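Local coordinates for putative peptidoglycan-binding/hydrolysing protein (Peptoclostridium difficile, PDB 5TV7) that probably binds peptidoglycan and may take part in its hydrolysis, and carries a pocket that holds glutamine hydroxamate, at residues G28-Y33 / V78-T83; E60-E65 / V132-S137; T106-K111 / I161-W166; I123-L128 / D167-L172. All blocks are in the same frame, centred on the assembly; numbering follows the deposited sequence.

Contact 1. Residues G28-Y33 / V78-T83; sequences GYIYTY and VYASYT
In the antiparallel sheet of this protein, strand 26-32 lies directly beside strand 78-87, and residues 28-30 pair with 78-80 along that seam. Gly28 with Ala80 and Ile30 with Val78 are hydrogen-bonded pairs. The shortest of their four backbone bonds runs from Ile30 N to Val78 O at 2.7 Å and is nearly straight, with 171° at the hydrogen. Between them Tyr29 and Tyr79 form a non-hydrogen-bonded pair, whose side chains leave the same face of the sheet and make a T-shaped stack. The edge of the Tyr79 ring is turned to the face of Tyr29, the planes standing at 71° and the centroids 5.4 Å apart. Tyr79 CD1 does the touching, 3.7 Å from Tyr29 CZ and near the rim of that face. With CG of Tyr79 anti to the backbone N (chi1 -174°), Tyr79 CD1 also comes to 3.5 Å from Gly28 O. On the other face, Ile30 reaches over the seam, its CD1 3.8 Å from Ala80 CB and 3.7 Å from Tyr82 OH, and meets the Tyr82 side chain at about a right angle. Strand 60-64 flanks 26-32 on its far side and strand 92-96 flanks 78-87; Phe62 packs against Ile30 and Ala80 and meets Tyr82 edge-to-face.

Contact 2. Residues E60-E65 / V132-S137; sequences EIFVPE and VGIDSS
Phe62 and Ile134 run alongside each other in the same direction, one from strand 60-64 and the other from the loop that follows helix 116-127. Their contact is at the rim of the phenyl ring: Ile134 CD1 lies near the ring plane, 3.7 Å from Phe62 CD2, while Ile134 CG2 reaches 4.0 Å from Phe62 CB. One face of the same ring is approached by Pro64 N of its own strand. Beneath the side chains the backbones are joined by Phe62 N to Ile134 O, 2.9 Å long and almost straight at 171°, with the donor in the carbonyl plane. Two waters extend this link: one donates to Phe62 O at 2.6 Å and accepts from Ile134 N, and the other bridges Glu60 O and Ser136 OG. Asp135 turns its carboxylate away from the strand (chi1 62°, CG between the backbone N and the carbonyl carbon). Asp135 OD1 accepts from Ser137 N at 3.1 Å, closing an Asx turn, and OD2 is bound by His44 and Asn47. The contact thus joins the edge strand of the sheet to the loop between helices 116-127 and 140-152, with helix 38-46 packed against Ile61 and strand 26-32 against Phe62.

Contact 3. Residues T106-K111 / I161-W166; sequences TKVIRK and IGPATW. With HGA (glutamine hydroxamate), chain C.
The carboxylate atom O of glutamine hydroxamate is gripped by three donors of segment 161-166: Thr165 OG1 at 2.7 Å, Thr165 N at 2.9 Å and, weakly, Gly162 N. Its partner OXT accepts from Ala164 N at 3.1 Å. Gly162 is the N-cap of helix 163-173, so the ligand carboxylate sits at the amino end of that helix, where the helix dipole would be expected to favour its negative charge. Gln150 bonds to Thr165 OG1 and so may position the hydroxyl from the second shell, while Val108 CG2 lies 3.6 Å from OE1 of the ligand. Asp158 and Ile160 O add further hydrogen bonds to the bound molecule. Segment 106-111 is held to this site by its backbone. Trp166 NE1 donates to Lys107 O at 2.7 Å, with the oxygen in the plane of the indole. Ile109 N to Ile161 O and Ile161 N to Ile109 O, both 2.9 Å, make a single antiparallel bridge. Ile109 CG1 falls between its own N and carbonyl carbon (chi1 53°), bringing CD1 to 3.7 Å from Trp166 CZ2 and CG1 to 3.8 Å from Ile161 CB. Helix 116-127 packs against Ile109, Ile161 and Trp166, and helix 140-152 backs Ile161 and Thr165.

Contact 4. Residues I123-L128 / D167-L172; sequences IMLTLL and DKLGRL
Beyond the place where Leu172 meets Leu128, helix 167-172 carries two flat groups on another side: the guanidinium of Arg171 has the carboxylate of Asp167 at its edge, near its plane. Arg171 NE bonds to both oxygens, 3.0 Å from Asp167 OD1 and 3.1 Å from Asp167 OD2, each met on the syn side but about 30° out of the carboxylate plane. This salt bridge spans one helical turn, and OD1 also bonds to Tyr86 OH of strand 78-87. The interface with helix 123-127 is instead wholly apolar. The two short helical axes pass 10.0 Å apart at 55°, within a group of three helices, 116-127, 140-152 and 163-173, that is consistent with the peptidoglycan-binding domain family. Leu169 is received by Met124 and Leu125 of the facing helix and by Leu128 just past its end. Leu169 CB touches Met124 SE, the selenium of a selenomethionine, at 4.0 Å; Leu169 CD2 lies 3.8 Å from Leu125 CD2 and 4.0 Å from Leu128 CD1. The bend of Met124 at chi3 (-73°) turns its CE, which packs on Trp166. Leu128 and Leu172 meet at about a right angle, Leu128 CD2 being 4.0 Å from Leu172 CB. Phe149 of helix 140-152 packs against Leu128, Leu169 and Leu172, while Val84 of strand 78-87 lies against Met124.

Contact 1 alternates along the chain with contact 2 and closes before contacts 3 and 4 open; the segments of contacts 2, 3 and 4 also interleave. Contacts 1 and 2, centres about 8 Å apart, share the antiparallel sheet, in which strand 26-32 lies between 78-87 and 60-64. Contacts 3 and 4, centres about 12 Å apart, both use helix 163-173 and touch where Trp166 packs on Met124. Sheet and helices meet where Ile134 of contact 2 packs on Thr126 and Ile123 of contact 4, and where Tyr82 of contact 1 touches Ile123. Contacts 1 and 3 have centres about 24 Å apart, on opposite sides of the chain's centre. The ligand pocket of contact 3 is therefore well separated from the strand pairing of contact 1.

Contact 1. Residues G28-Y33 / V78-T83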
loop_
_atom_site.group_PDB
_atom_site.type_symbol
_atom_site.label_atom_id
_atom_site.label_comp_id
_atom_site.label_asym_id
_atom_site.label_seq_id
_atom_site.Cartn_x
_atom_site.Cartn_y
_atom_site.Cartn_z
ATOM N N GLY A 28 -10.421 5.998 -2.840
ATOM C CA GLY A 28 -9.901 6.253 -4.173
ATOM C C GLY A 28 -10.510 5.291 -5.163
ATOM O O GLY A 28 -11.548 4.682 -4.886
ATOM N N TYR A 29 -9.859 5.138 -6.310
ATOM C CA TYR A 29 -10.359 4.277 -7.376
ATOM C C TYR A 29 -9.367 3.184 -7.775
ATOM O O TYR A 29 -8.152 3.414 -7.825
ATOM C CB TYR A 29 -10.728 5.137 -8.592
ATOM C CG TYR A 29 -11.900 6.045 -8.306
ATOM C CD1 TYR A 29 -11.717 7.285 -7.688
ATOM C CD2 TYR A 29 -13.200 5.648 -8.611
ATOM C CE1 TYR A 29 -12.797 8.107 -7.402
ATOM C CE2 TYR A 29 -14.287 6.464 -8.328
ATOM C CZ TYR A 29 -14.079 7.691 -7.725
ATOM O OH TYR A 29 -15.156 8.493 -7.441
ATOM N N ILE A 30 -9.898 1.994 -8.044
ATOM C CA ILE A 30 -9.109 0.859 -8.495
ATOM C C ILE A 30 -9.178 0.847 -10.008
ATOM O O ILE A 30 -10.261 0.913 -10.589
ATOM C CB ILE A 30 -9.659 -0.491 -7.978
ATOM C CG1 ILE A 30 -9.713 -0.509 -6.446
ATOM C CG2 ILE A 30 -8.799 -1.650 -8.487
ATOM C CD1 ILE A 30 -10.364 -1.759 -5.877
ATOM N N TYR A 31 -8.014 0.772 -10.638
ATOM C CA TYR A 31 -7.891 0.724 -12.084
ATOM C C TYR A 31 -7.098 -0.502 -12.463
ATOM O O TYR A 31 -6.359 -1.051 -11.648
ATOM C CB TYR A 31 -7.085 1.928 -12.590
ATOM C CG TYR A 31 -7.744 3.265 -12.406
ATOM C CD1 TYR A 31 -8.637 3.751 -13.362
ATOM C CD2 TYR A 31 -7.467 4.061 -11.292
ATOM C CE1 TYR A 31 -9.243 4.985 -13.210
ATOM C CE2 TYR A 31 -8.072 5.297 -11.135
ATOM C CZ TYR A 31 -8.961 5.749 -12.094
ATOM O OH TYR A 31 -9.574 6.966 -11.955
ATOM N N THR A 32 -7.267 -0.937 -13.703
ATOM C CA THR A 32 -6.434 -1.978 -14.256
ATOM C C THR A 32 -5.316 -1.176 -14.920
ATOM O O THR A 32 -5.508 0.010 -15.244
ATOM C CB THR A 32 -7.163 -2.828 -15.305
ATOM O OG1 THR A 32 -7.662 -1.978 -16.339
ATOM C CG2 THR A 32 -8.323 -3.596 -14.671
ATOM N N TYR A 33 -4.161 -1.805 -15.115
ATOM C CA TYR A 33 -3.028 -1.135 -15.745
ATOM C C TYR A 33 -3.418 -0.516 -17.097
ATOM O O TYR A 33 -3.070 0.631 -17.376
ATOM C CB TYR A 33 -1.846 -2.103 -15.879
ATOM C CG TYR A 33 -0.643 -1.549 -16.613
ATOM C CD1 TYR A 33 0.036 -0.432 -16.132
ATOM C CD2 TYR A 33 -0.153 -2.173 -17.761
ATOM C CE1 TYR A 33 1.147 0.069 -16.793
ATOM C CE2 TYR A 33 0.958 -1.680 -18.433
ATOM C CZ TYR A 33 1.606 -0.562 -17.944
ATOM O OH TYR A 33 2.710 -0.075 -18.603
ATOM N N VAL A 78 -12.973 1.970 -10.334
ATOM C CA VAL A 78 -13.956 1.451 -9.388
ATOM C C VAL A 78 -13.648 2.008 -8.005
ATOM O O VAL A 78 -12.547 1.810 -7.494
ATOM C CB VAL A 78 -13.902 -0.089 -9.329
ATOM C CG1 VAL A 78 -14.864 -0.623 -8.275
ATOM C CG2 VAL A 78 -14.213 -0.683 -10.699
ATOM N N TYR A 79 -14.621 2.675 -7.392
ATOM C CA TYR A 79 -14.420 3.280 -6.075
ATOM C C TYR A 79 -14.200 2.220 -4.997
ATOM O O TYR A 79 -14.822 1.158 -5.022
ATOM C CB TYR A 79 -15.593 4.199 -5.700
ATOM C CG TYR A 79 -15.385 4.976 -4.414
ATOM C CD1 TYR A 79 -14.641 6.153 -4.400
ATOM C CD2 TYR A 79 -15.934 4.535 -3.211
ATOM C CE1 TYR A 79 -14.438 6.863 -3.224
ATOM C CE2 TYR A 79 -15.739 5.236 -2.029
ATOM C CZ TYR A 79 -14.995 6.399 -2.039
ATOM O OH TYR A 79 -14.814 7.098 -0.868
ATOM N N ALA A 80 -13.264 2.502 -4.095
ATOM C CA ALA A 80 -12.953 1.627 -2.969
ATOM C C ALA A 80 -12.539 2.484 -1.784
ATOM O O ALA A 80 -11.931 3.535 -1.957
ATOM C CB ALA A 80 -11.853 0.637 -3.327
ATOM N N SER A 81 -12.886 2.023 -0.590
ATOM C CA SER A 81 -12.601 2.722 0.652
ATOM C C SER A 81 -12.020 1.710 1.659
ATOM O O SER A 81 -12.700 0.766 2.054
ATOM C CB SER A 81 -13.897 3.346 1.163
ATOM O OG SER A 81 -13.690 4.079 2.347
ATOM N N TYR A 82 -10.759 1.902 2.053
ATOM C CA TYR A 82 -10.076 0.964 2.955
ATOM C C TYR A 82 -9.863 1.484 4.358
ATOM O O TYR A 82 -9.511 2.649 4.555
ATOM C CB TYR A 82 -8.683 0.610 2.421
ATOM C CG TYR A 82 -8.651 -0.027 1.061
ATOM C CD1 TYR A 82 -8.998 -1.356 0.889
ATOM C CD2 TYR A 82 -8.212 0.685 -0.053
ATOM C CE1 TYR A 82 -8.942 -1.960 -0.358
ATOM C CE2 TYR A 82 -8.157 0.092 -1.312
ATOM C CZ TYR A 82 -8.524 -1.231 -1.457
ATOM O OH TYR A 82 -8.474 -1.823 -2.697
ATOM N N THR A 83 -10.025 0.587 5.323
ATOM C CA THR A 83 -9.738 0.846 6.734
ATOM C C THR A 83 -8.880 -0.330 7.210
ATOM O O THR A 83 -8.787 -1.342 6.529
ATOM C CB THR A 83 -11.002 0.977 7.581
ATOM O OG1 THR A 83 -11.836 -0.164 7.372
ATOM C CG2 THR A 83 -11.777 2.236 7.198
#

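Contact 2. Residues E60-E65 / V132-S137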
loop_
_atom_site.group_PDB
_atom_site.type_symbol
_atom_site.label_atom_id
_atom_site.label_comp_id
_atom_site.label_asym_id
_atom_site.label_seq_id
_atom_site.Cartn_x
_atom_site.Cartn_y
_atom_site.Cartn_z
ATOM N N GLU A 60 -3.879 -4.693 -11.051
ATOM C CA GLU A 60 -4.682 -3.720 -10.322
ATOM C C GLU A 60 -3.821 -2.668 -9.657
ATOM O O GLU A 60 -2.781 -2.983 -9.074
ATOM C CB GLU A 60 -5.561 -4.384 -9.274
ATOM C CG GLU A 60 -6.713 -5.175 -9.871
ATOM C CD GLU A 60 -7.741 -5.579 -8.831
ATOM O OE1 GLU A 60 -7.471 -5.394 -7.618
ATOM O OE2 GLU A 60 -8.825 -6.065 -9.231
ATOM N N ILE A 61 -4.262 -1.421 -9.763
ATOM C CA ILE A 61 -3.595 -0.300 -9.135
ATOM C C ILE A 61 -4.674 0.509 -8.445
ATOM O O ILE A 61 -5.690 0.838 -9.064
ATOM C CB ILE A 61 -2.874 0.619 -10.154
ATOM C CG1 ILE A 61 -1.989 -0.203 -11.110
ATOM C CG2 ILE A 61 -2.054 1.676 -9.412
ATOM C CD1 ILE A 61 -1.476 0.576 -12.290
ATOM N N PHE A 62 -4.475 0.801 -7.164
ATOM C CA PHE A 62 -5.416 1.632 -6.413
ATOM C C PHE A 62 -4.844 3.038 -6.352
ATOM O O PHE A 62 -3.691 3.238 -5.938
ATOM C CB PHE A 62 -5.670 1.073 -5.013
ATOM C CG PHE A 62 -6.526 1.966 -4.147
ATOM C CD1 PHE A 62 -7.894 2.087 -4.377
ATOM C CD2 PHE A 62 -5.968 2.671 -3.088
ATOM C CE1 PHE A 62 -8.682 2.903 -3.572
ATOM C CE2 PHE A 62 -6.749 3.494 -2.286
ATOM C CZ PHE A 62 -8.107 3.606 -2.527
ATOM N N VAL A 63 -5.653 4.005 -6.780
ATOM C CA VAL A 63 -5.261 5.404 -6.821
ATOM C C VAL A 63 -6.069 6.160 -5.783
ATOM O O VAL A 63 -7.277 6.320 -5.945
ATOM C CB VAL A 63 -5.535 6.012 -8.207
ATOM C CG1 VAL A 63 -5.172 7.490 -8.230
ATOM C CG2 VAL A 63 -4.774 5.244 -9.279
ATOM N N PRO A 64 -5.409 6.623 -4.708
ATOM C CA PRO A 64 -6.146 7.367 -3.695
ATOM C C PRO A 64 -6.561 8.757 -4.174
ATOM O O PRO A 64 -5.926 9.327 -5.065
ATOM C CB PRO A 64 -5.163 7.460 -2.525
ATOM C CG PRO A 64 -3.829 7.240 -3.105
ATOM C CD PRO A 64 -3.975 6.497 -4.389
ATOM N N GLU A 65 -7.640 9.274 -3.592
ATOM C CA GLU A 65 -8.124 10.613 -3.925
ATOM C C GLU A 65 -7.098 11.692 -3.519
ATOM O O GLU A 65 -7.096 12.788 -4.094
ATOM C CB GLU A 65 -9.501 10.875 -3.289
ATOM C CG GLU A 65 -9.523 10.867 -1.761
ATOM C CD GLU A 65 -10.929 10.932 -1.163
ATOM O OE1 GLU A 65 -11.029 11.010 0.084
ATOM O OE2 GLU A 65 -11.939 10.898 -1.916
ATOM N N VAL A 132 3.821 6.103 -2.322
ATOM C CA VAL A 132 4.182 4.825 -2.916
ATOM C C VAL A 132 3.017 4.530 -3.831
ATOM O O VAL A 132 1.903 4.991 -3.579
ATOM C CB VAL A 132 4.297 3.674 -1.887
ATOM C CG1 VAL A 132 5.234 4.043 -0.763
ATOM C CG2 VAL A 132 2.942 3.295 -1.295
ATOM N N GLY A 133 3.244 3.786 -4.890
ATOM C CA GLY A 133 2.132 3.394 -5.753
ATOM C C GLY A 133 1.523 2.174 -5.097
ATOM O O GLY A 133 2.261 1.321 -4.584
ATOM N N ILE A 134 0.195 2.088 -5.069
ATOM C CA ILE A 134 -0.468 0.936 -4.459
ATOM C C ILE A 134 -0.811 -0.066 -5.555
ATOM O O ILE A 134 -1.947 -0.122 -6.044
ATOM C CB ILE A 134 -1.708 1.358 -3.657
ATOM C CG1 ILE A 134 -1.300 2.395 -2.602
ATOM C CG2 ILE A 134 -2.361 0.134 -3.019
ATOM C CD1 ILE A 134 -2.463 3.131 -1.986
ATOM N N ASP A 135 0.201 -0.845 -5.940
ATOM C CA ASP A 135 0.081 -1.839 -7.022
ATOM C C ASP A 135 0.554 -3.236 -6.648
ATOM O O ASP A 135 0.781 -4.053 -7.526
ATOM C CB ASP A 135 0.864 -1.360 -8.249
ATOM C CG ASP A 135 2.373 -1.209 -7.989
ATOM O OD1 ASP A 135 2.862 -1.471 -6.853
ATOM O OD2 ASP A 135 3.071 -0.810 -8.948
ATOM N N SER A 136 0.748 -3.493 -5.352
ATOM C CA SER A 136 1.183 -4.817 -4.871
ATOM C C SER A 136 2.613 -5.216 -5.229
ATOM O O SER A 136 2.975 -6.343 -4.954
ATOM C CB SER A 136 0.239 -5.945 -5.358
ATOM O OG SER A 136 -1.105 -5.641 -5.085
ATOM N N SER A 137 3.406 -4.331 -5.851
ATOM C CA SER A 137 4.813 -4.632 -6.162
ATOM C C SER A 137 5.748 -3.753 -5.318
ATOM O O SER A 137 5.641 -2.531 -5.326
ATOM C CB SER A 137 5.106 -4.466 -7.647
ATOM O OG SER A 137 4.595 -5.572 -8.376
HETATM O O HOH W 1 -2.616 -4.283 -6.716
HETATM O O HOH W 2 -1.266 4.000 -6.460
#

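Contact 3. Residues T106-K111 / I161-W166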
loop_
_atom_site.group_PDB
_atom_site.type_symbol
_atom_site.label_atom_id
_atom_site.label_comp_id
_atom_site.label_asym_id
_atom_site.label_seq_id
_atom_site.Cartn_x
_atom_site.Cartn_y
_atom_site.Cartn_z
ATOM N N THR A 106 3.832 -11.966 10.783
ATOM C CA THR A 106 5.062 -12.757 10.852
ATOM C C THR A 106 5.711 -12.863 9.482
ATOM O O THR A 106 6.841 -13.316 9.394
ATOM C CB THR A 106 4.841 -14.206 11.367
ATOM O OG1 THR A 106 3.922 -14.891 10.506
ATOM C CG2 THR A 106 4.302 -14.206 12.786
ATOM N N LYS A 107 4.998 -12.471 8.420
ATOM C CA LYS A 107 5.548 -12.525 7.059
ATOM C C LYS A 107 6.535 -11.394 6.864
ATOM O O LYS A 107 6.299 -10.281 7.304
ATOM C CB LYS A 107 4.458 -12.400 5.994
ATOM C CG LYS A 107 3.444 -13.528 6.014
ATOM C CD LYS A 107 3.988 -14.851 5.508
ATOM C CE LYS A 107 3.062 -16.001 5.897
ATOM N NZ LYS A 107 1.618 -15.757 5.595
ATOM N N VAL A 108 7.655 -11.697 6.231
ATOM C CA VAL A 108 8.656 -10.697 5.945
ATOM C C VAL A 108 8.575 -10.379 4.456
ATOM O O VAL A 108 8.604 -11.299 3.634
ATOM C CB VAL A 108 10.065 -11.194 6.328
ATOM C CG1 VAL A 108 11.122 -10.178 5.929
ATOM C CG2 VAL A 108 10.142 -11.453 7.826
ATOM N N ILE A 109 8.408 -9.101 4.104
ATOM C CA ILE A 109 8.455 -8.694 2.686
ATOM C C ILE A 109 9.567 -7.669 2.463
ATOM O O ILE A 109 9.934 -6.920 3.376
ATOM C CB ILE A 109 7.105 -8.204 2.116
ATOM C CG1 ILE A 109 6.508 -7.110 2.977
ATOM C CG2 ILE A 109 6.141 -9.378 2.002
ATOM C CD1 ILE A 109 5.234 -6.516 2.414
ATOM N N ARG A 110 10.082 -7.633 1.239
ATOM C CA ARG A 110 11.176 -6.743 0.888
ATOM C C ARG A 110 11.159 -6.423 -0.597
ATOM O O ARG A 110 10.338 -6.961 -1.355
ATOM C CB ARG A 110 12.488 -7.409 1.277
ATOM C CG ARG A 110 12.613 -8.816 0.731
ATOM C CD ARG A 110 13.794 -9.536 1.345
ATOM N NE ARG A 110 15.066 -8.903 1.022
ATOM C CZ ARG A 110 16.229 -9.295 1.523
ATOM N NH1 ARG A 110 16.271 -10.315 2.366
ATOM N NH2 ARG A 110 17.344 -8.670 1.182
ATOM N N LYS A 111 12.069 -5.547 -1.010
ATOM C CA LYS A 111 12.148 -5.135 -2.410
ATOM C C LYS A 111 12.277 -6.350 -3.336
ATOM O O LYS A 111 13.121 -7.218 -3.118
ATOM C CB LYS A 111 13.295 -4.145 -2.641
ATOM C CG LYS A 111 13.308 -3.595 -4.060
ATOM C CD LYS A 111 14.352 -2.526 -4.255
ATOM C CE LYS A 111 14.259 -1.977 -5.666
ATOM N NZ LYS A 111 15.374 -1.034 -5.925
ATOM N N ILE A 161 9.961 -5.142 5.658
ATOM C CA ILE A 161 8.805 -5.124 6.533
ATOM C C ILE A 161 8.699 -6.495 7.178
ATOM O O ILE A 161 8.338 -7.473 6.539
ATOM C CB ILE A 161 7.505 -4.768 5.811
ATOM C CG1 ILE A 161 7.675 -3.461 5.008
ATOM C CG2 ILE A 161 6.380 -4.654 6.844
ATOM C CD1 ILE A 161 6.465 -3.084 4.173
ATOM N N GLY A 162 9.063 -6.540 8.445
ATOM C CA GLY A 162 8.974 -7.726 9.268
ATOM C C GLY A 162 8.089 -7.395 10.456
ATOM O O GLY A 162 7.439 -6.344 10.475
ATOM N N PRO A 163 8.062 -8.274 11.449
ATOM C CA PRO A 163 7.202 -8.130 12.630
ATOM C C PRO A 163 7.152 -6.755 13.290
ATOM O O PRO A 163 6.064 -6.245 13.530
ATOM C CB PRO A 163 7.784 -9.167 13.598
ATOM C CG PRO A 163 8.256 -10.260 12.697
ATOM C CD PRO A 163 8.733 -9.593 11.426
ATOM N N ALA A 164 8.307 -6.160 13.577
ATOM C CA ALA A 164 8.330 -4.855 14.247
ATOM C C ALA A 164 7.717 -3.755 13.380
ATOM O O ALA A 164 6.993 -2.902 13.882
ATOM C CB ALA A 164 9.751 -4.479 14.649
ATOM N N THR A 165 8.011 -3.780 12.083
ATOM C CA THR A 165 7.493 -2.755 11.181
ATOM C C THR A 165 5.978 -2.939 10.958
ATOM O O THR A 165 5.244 -1.949 10.910
ATOM C CB THR A 165 8.282 -2.725 9.856
ATOM O OG1 THR A 165 9.652 -2.417 10.147
ATOM C CG2 THR A 165 7.726 -1.660 8.898
ATOM N N TRP A 166 5.516 -4.195 10.861
ATOM C CA TRP A 166 4.074 -4.455 10.715
ATOM C C TRP A 166 3.341 -3.955 11.928
ATOM O O TRP A 166 2.288 -3.347 11.807
ATOM C CB TRP A 166 3.756 -5.931 10.599
ATOM C CG TRP A 166 4.034 -6.586 9.298
ATOM C CD1 TRP A 166 4.857 -7.650 9.088
ATOM C CD2 TRP A 166 3.463 -6.258 8.032
ATOM N NE1 TRP A 166 4.817 -8.019 7.767
ATOM C CE2 TRP A 166 3.971 -7.178 7.095
ATOM C CE3 TRP A 166 2.562 -5.281 7.596
ATOM C CZ2 TRP A 166 3.629 -7.140 5.740
ATOM C CZ3 TRP A 166 2.205 -5.254 6.247
ATOM C CH2 TRP A 166 2.744 -6.175 5.339
HETATM N N HGA C . 12.768 -4.909 9.588
HETATM C CA HGA C . 12.328 -6.162 10.180
HETATM C CB HGA C . 13.507 -6.794 10.930
HETATM C CG HGA C . 13.466 -8.328 10.951
HETATM C CD HGA C . 13.787 -8.941 9.602
HETATM O OE1 HGA C . 12.963 -9.653 9.056
HETATM N NE2 HGA C . 14.976 -8.668 9.058
HETATM O OZ2 HGA C . 15.325 -9.164 7.802
HETATM C C HGA C . 11.144 -5.906 11.091
HETATM O O HGA C . 10.410 -4.929 10.836
HETATM O OXT HGA C . 10.908 -6.678 12.052
#

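Contact 4. Residues I123-L128 / D167-L172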
loop_
_atom_site.group_PDB
_atom_site.type_symbol
_atom_site.label_atom_id
_atom_site.label_comp_id
_atom_site.label_asym_id
_atom_site.label_seq_id
_atom_site.Cartn_x
_atom_site.Cartn_y
_atom_site.Cartn_z
ATOM N N ILE A 123 -1.020 0.325 1.328
ATOM C CA ILE A 123 -2.198 1.008 1.790
ATOM C C ILE A 123 -1.907 1.720 3.110
ATOM O O ILE A 123 -2.205 2.888 3.244
ATOM C CB ILE A 123 -3.386 0.055 1.918
ATOM C CG1 ILE A 123 -3.901 -0.266 0.512
ATOM C CG2 ILE A 123 -4.487 0.692 2.756
ATOM C CD1 ILE A 123 -4.824 -1.451 0.443
HETATM N N MSE A 124 -1.286 1.025 4.045
HETATM C CA MSE A 124 -0.962 1.616 5.352
HETATM C C MSE A 124 0.039 2.754 5.248
HETATM O O MSE A 124 -0.124 3.795 5.896
HETATM C CB MSE A 124 -0.471 0.506 6.281
HETATM C CG MSE A 124 -1.664 -0.363 6.663
HETATM SE SE MSE A 124 -1.191 -1.627 8.083
HETATM C CE MSE A 124 -0.108 -2.820 7.002
ATOM N N LEU A 125 1.072 2.577 4.432
ATOM C CA LEU A 125 2.080 3.633 4.230
ATOM C C LEU A 125 1.418 4.863 3.608
ATOM O O LEU A 125 1.676 6.001 4.028
ATOM C CB LEU A 125 3.227 3.137 3.359
ATOM C CG LEU A 125 4.153 2.109 3.986
ATOM C CD1 LEU A 125 4.993 1.421 2.918
ATOM C CD2 LEU A 125 5.049 2.764 5.028
ATOM N N THR A 126 0.524 4.631 2.647
ATOM C CA THR A 126 -0.190 5.738 2.015
ATOM C C THR A 126 -1.064 6.507 3.032
ATOM O O THR A 126 -1.116 7.736 2.978
ATOM C CB THR A 126 -0.999 5.275 0.801
ATOM O OG1 THR A 126 -0.116 4.634 -0.128
ATOM C CG2 THR A 126 -1.657 6.448 0.123
ATOM N N LEU A 127 -1.716 5.796 3.961
ATOM C CA LEU A 127 -2.505 6.454 5.021
ATOM C C LEU A 127 -1.657 7.356 5.910
ATOM O O LEU A 127 -2.155 8.346 6.431
ATOM C CB LEU A 127 -3.207 5.437 5.922
ATOM C CG LEU A 127 -4.504 4.830 5.429
ATOM C CD1 LEU A 127 -4.902 3.667 6.324
ATOM C CD2 LEU A 127 -5.593 5.899 5.401
ATOM N N LEU A 128 -0.395 6.993 6.100
ATOM C CA LEU A 128 0.524 7.773 6.928
ATOM C C LEU A 128 1.209 8.891 6.172
ATOM O O LEU A 128 2.061 9.586 6.733
ATOM C CB LEU A 128 1.557 6.862 7.568
ATOM C CG LEU A 128 0.947 5.834 8.513
ATOM C CD1 LEU A 128 2.049 4.958 9.073
ATOM C CD2 LEU A 128 0.170 6.514 9.637
ATOM N N ASP A 167 3.909 -4.218 13.102
ATOM C CA ASP A 167 3.296 -3.822 14.360
ATOM C C ASP A 167 3.111 -2.317 14.438
ATOM O O ASP A 167 2.038 -1.828 14.827
ATOM C CB ASP A 167 4.161 -4.302 15.523
ATOM C CG ASP A 167 3.614 -3.889 16.873
ATOM O OD1 ASP A 167 2.559 -4.408 17.299
ATOM O OD2 ASP A 167 4.267 -3.051 17.531
ATOM N N LYS A 168 4.141 -1.579 14.030
ATOM C CA LYS A 168 4.095 -0.125 14.094
ATOM C C LYS A 168 3.085 0.407 13.073
ATOM O O LYS A 168 2.286 1.273 13.385
ATOM C CB LYS A 168 5.494 0.485 13.892
ATOM C CG LYS A 168 5.605 1.940 14.315
ATOM C CD LYS A 168 5.508 2.083 15.833
ATOM C CE LYS A 168 5.338 3.533 16.234
ATOM N NZ LYS A 168 4.909 3.692 17.658
ATOM N N LEU A 169 3.102 -0.137 11.862
ATOM C CA LEU A 169 2.136 0.262 10.841
ATOM C C LEU A 169 0.716 0.029 11.316
ATOM O O LEU A 169 -0.156 0.887 11.155
ATOM C CB LEU A 169 2.363 -0.534 9.544
ATOM C CG LEU A 169 3.557 -0.088 8.705
ATOM C CD1 LEU A 169 3.843 -1.110 7.616
ATOM C CD2 LEU A 169 3.293 1.288 8.119
ATOM N N GLY A 170 0.493 -1.146 11.899
ATOM C CA GLY A 170 -0.822 -1.518 12.411
ATOM C C GLY A 170 -1.330 -0.612 13.516
ATOM O O GLY A 170 -2.487 -0.200 13.494
ATOM N N ARG A 171 -0.464 -0.298 14.480
ATOM C CA ARG A 171 -0.857 0.557 15.610
ATOM C C ARG A 171 -1.194 1.977 15.175
ATOM O O ARG A 171 -2.087 2.591 15.734
ATOM C CB ARG A 171 0.227 0.596 16.689
ATOM C CG ARG A 171 0.349 -0.708 17.440
ATOM C CD ARG A 171 1.515 -0.694 18.404
ATOM N NE ARG A 171 1.706 -2.019 18.992
ATOM C CZ ARG A 171 1.080 -2.485 20.076
ATOM N NH1 ARG A 171 0.205 -1.743 20.745
ATOM N NH2 ARG A 171 1.346 -3.714 20.503
ATOM N N LEU A 172 -0.486 2.474 14.167
ATOM C CA LEU A 172 -0.703 3.831 13.668
ATOM C C LEU A 172 -1.897 3.971 12.732
ATOM O O LEU A 172 -2.446 5.047 12.624
ATOM C CB LEU A 172 0.553 4.333 12.952
ATOM C CG LEU A 172 1.772 4.545 13.859
ATOM C CD1 LEU A 172 3.015 4.769 13.017
ATOM C CD2 LEU A 172 1.541 5.702 14.822
#